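Local coordinates for protein yeast glycogen phosphorylase (Saccharomyces cerevisiae, PDB 1YGP) that is a glycogen phosphorylase of the carbohydrate phosphorylase family, of the GT-B clan, with pyridoxal-5'-phosphate bound in its structure, at residues 573-578 with 600-605. Residues are numbered along the deposited sequence; the frame is centred on the assembly and turned at random.
Sequences NNKIRL and TLFDMQ
Lys575 lays its aliphatic chain over one face of the Phe602 ring and hands its ammonium group on to the carbonyl of Thr600, the residue just before the strand. From CB the chain leaves the helix toward the strand, with CG anti to the carbonyl carbon. CG of Lys575 meets the ring first, 4.0 Å from CD2 of Phe602. CD of Lys575 then sits almost squarely above the ring, 3.6 Å from the Phe602 centroid and 11° off the normal, a CH-pi contact over the face. The chain bends at chi3, carrying CE past the ring toward the backbone of Thr600. There NZ of Lys575 donates a hydrogen bond to O of Thr600 at 2.9 Å; the C=O...N angle is 159°, and the donor lies a little tilted from the carbonyl plane. The same NZ forms a salt bridge with Asp709, whose carboxylate also takes the backbone N-H of Phe602, so this buried charge has both a counter-ion and a carbonyl to satisfy it.

One turn further along the helix, CD2 of Leu578 comes to the edge of the same ring, 3.8 Å from CD2 of Phe602. CD2 of Leu578 also meets Met604 tip to tip, 3.7 Å from CE of Met604, and the two residues share Ile704 of helix 698-704 as a neighbour. The first side-chain bonds of Phe602 and Met604, two apart on the strand, both head toward the helix.

The axes of the 573-578 and 601-605 segments approach to 11.1 Å at 59°. Strand 601-606 runs inside a six-stranded parallel sheet, between 649-654 and 710-713. Helix 562-584 covering a face of this sheet fits the layered alpha/beta build of the Rossmann-like domains in the GT-B fold of phosphorylases.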
loop_
_atom_site.group_PDB
_atom_site.type_symbol
_atom_site.label_atom_id
_atom_site.label_comp_id
_atom_site.label_asym_id
_atom_site.label_seq_id
_atom_site.Cartn_x
_atom_site.Cartn_y
_atom_site.Cartn_z
ATOM N N ASN A 573 -38.199 12.286 -9.114
ATOM C CA ASN A 573 -37.444 11.043 -9.053
ATOM C C ASN A 573 -36.105 11.331 -8.406
ATOM O O ASN A 573 -35.692 10.573 -7.524
ATOM C CB ASN A 573 -37.216 10.451 -10.445
ATOM C CG ASN A 573 -38.497 10.205 -11.253
ATOM O OD1 ASN A 573 -38.498 10.339 -12.481
ATOM N ND2 ASN A 573 -39.632 9.837 -10.656
ATOM N N ASN A 574 -35.465 12.463 -8.734
ATOM C CA ASN A 574 -34.208 12.867 -8.099
ATOM C C ASN A 574 -34.335 13.051 -6.604
ATOM O O ASN A 574 -33.405 12.734 -5.847
ATOM C CB ASN A 574 -33.663 14.170 -8.623
ATOM C CG ASN A 574 -32.994 14.051 -9.977
ATOM O OD1 ASN A 574 -32.652 12.985 -10.480
ATOM N ND2 ASN A 574 -32.785 15.172 -10.640
ATOM N N LYS A 575 -35.501 13.536 -6.159
ATOM C CA LYS A 575 -35.761 13.664 -4.735
ATOM C C LYS A 575 -35.833 12.297 -4.071
ATOM O O LYS A 575 -35.294 12.105 -2.972
ATOM C CB LYS A 575 -37.067 14.435 -4.491
ATOM C CG LYS A 575 -36.775 15.933 -4.499
ATOM C CD LYS A 575 -37.826 16.715 -3.755
ATOM C CE LYS A 575 -38.760 17.412 -4.709
ATOM N NZ LYS A 575 -39.819 18.054 -3.950
ATOM N N ILE A 576 -36.404 11.317 -4.779
ATOM C CA ILE A 576 -36.505 9.962 -4.265
ATOM C C ILE A 576 -35.113 9.409 -4.049
ATOM O O ILE A 576 -34.909 8.807 -2.992
ATOM C CB ILE A 576 -37.302 9.054 -5.251
ATOM C CG1 ILE A 576 -38.775 9.423 -5.159
ATOM C CG2 ILE A 576 -37.069 7.563 -4.950
ATOM C CD1 ILE A 576 -39.604 8.863 -6.343
ATOM N N ARG A 577 -34.163 9.615 -4.973
ATOM C CA ARG A 577 -32.805 9.116 -4.776
ATOM C C ARG A 577 -32.245 9.630 -3.467
ATOM O O ARG A 577 -31.758 8.822 -2.676
ATOM C CB ARG A 577 -31.768 9.572 -5.787
ATOM C CG ARG A 577 -31.935 9.281 -7.258
ATOM C CD ARG A 577 -30.575 9.462 -7.943
ATOM N NE ARG A 577 -30.038 10.798 -7.758
ATOM C CZ ARG A 577 -29.306 11.407 -8.690
ATOM N NH1 ARG A 577 -29.020 10.820 -9.848
ATOM N NH2 ARG A 577 -28.878 12.647 -8.454
ATOM N N LEU A 578 -32.336 10.941 -3.194
ATOM C CA LEU A 578 -31.793 11.517 -1.982
ATOM C C LEU A 578 -32.445 10.881 -0.767
ATOM O O LEU A 578 -31.748 10.490 0.174
ATOM C CB LEU A 578 -32.032 13.018 -1.957
ATOM C CG LEU A 578 -31.559 13.732 -0.691
ATOM C CD1 LEU A 578 -30.053 13.597 -0.580
ATOM C CD2 LEU A 578 -32.003 15.176 -0.715
ATOM N N THR A 600 -43.243 18.568 -0.903
ATOM C CA THR A 600 -42.284 18.816 0.155
ATOM C C THR A 600 -41.150 19.644 -0.438
ATOM O O THR A 600 -40.467 19.177 -1.353
ATOM C CB THR A 600 -41.718 17.505 0.691
ATOM O OG1 THR A 600 -42.788 16.646 1.061
ATOM C CG2 THR A 600 -40.869 17.764 1.908
ATOM N N LEU A 601 -40.910 20.874 0.021
ATOM C CA LEU A 601 -39.807 21.663 -0.513
ATOM C C LEU A 601 -38.537 21.179 0.165
ATOM O O LEU A 601 -38.434 21.112 1.399
ATOM C CB LEU A 601 -39.942 23.163 -0.222
ATOM C CG LEU A 601 -38.827 24.105 -0.689
ATOM C CD1 LEU A 601 -39.073 24.592 -2.103
ATOM C CD2 LEU A 601 -38.808 25.327 0.202
ATOM N N PHE A 602 -37.599 20.777 -0.677
ATOM C CA PHE A 602 -36.288 20.398 -0.223
ATOM C C PHE A 602 -35.418 21.652 -0.281
ATOM O O PHE A 602 -35.178 22.261 -1.331
ATOM C CB PHE A 602 -35.810 19.278 -1.130
ATOM C CG PHE A 602 -36.331 17.895 -0.712
ATOM C CD1 PHE A 602 -37.646 17.694 -0.274
ATOM C CD2 PHE A 602 -35.473 16.792 -0.785
ATOM C CE1 PHE A 602 -38.081 16.414 0.080
ATOM C CE2 PHE A 602 -35.922 15.521 -0.431
ATOM C CZ PHE A 602 -37.221 15.332 -0.000
ATOM N N ASP A 603 -34.986 22.074 0.888
ATOM C CA ASP A 603 -34.233 23.289 1.041
ATOM C C ASP A 603 -32.859 22.914 1.594
ATOM O O ASP A 603 -32.785 22.578 2.792
ATOM C CB ASP A 603 -35.059 24.151 1.984
ATOM C CG ASP A 603 -34.531 25.507 2.416
ATOM O OD1 ASP A 603 -33.510 25.979 1.898
ATOM O OD2 ASP A 603 -35.163 26.087 3.299
ATOM N N MET A 604 -31.763 22.962 0.797
ATOM C CA MET A 604 -30.456 22.587 1.307
ATOM C C MET A 604 -29.390 23.651 1.434
ATOM O O MET A 604 -29.341 24.591 0.639
ATOM C CB MET A 604 -29.810 21.454 0.482
ATOM C CG MET A 604 -30.100 21.215 -0.975
ATOM S SD MET A 604 -31.631 20.261 -1.239
ATOM C CE MET A 604 -31.073 18.637 -1.622
ATOM N N GLN A 605 -28.507 23.521 2.432
ATOM C CA GLN A 605 -27.302 24.351 2.579
ATOM C C GLN A 605 -26.158 23.382 2.892
ATOM O O GLN A 605 -25.907 22.988 4.034
ATOM C CB GLN A 605 -27.431 25.373 3.733
ATOM C CG GLN A 605 -26.315 26.402 3.799
ATOM C CD GLN A 605 -26.460 27.414 4.929
ATOM O OE1 GLN A 605 -27.190 27.223 5.900
ATOM N NE2 GLN A 605 -25.746 28.528 4.910
#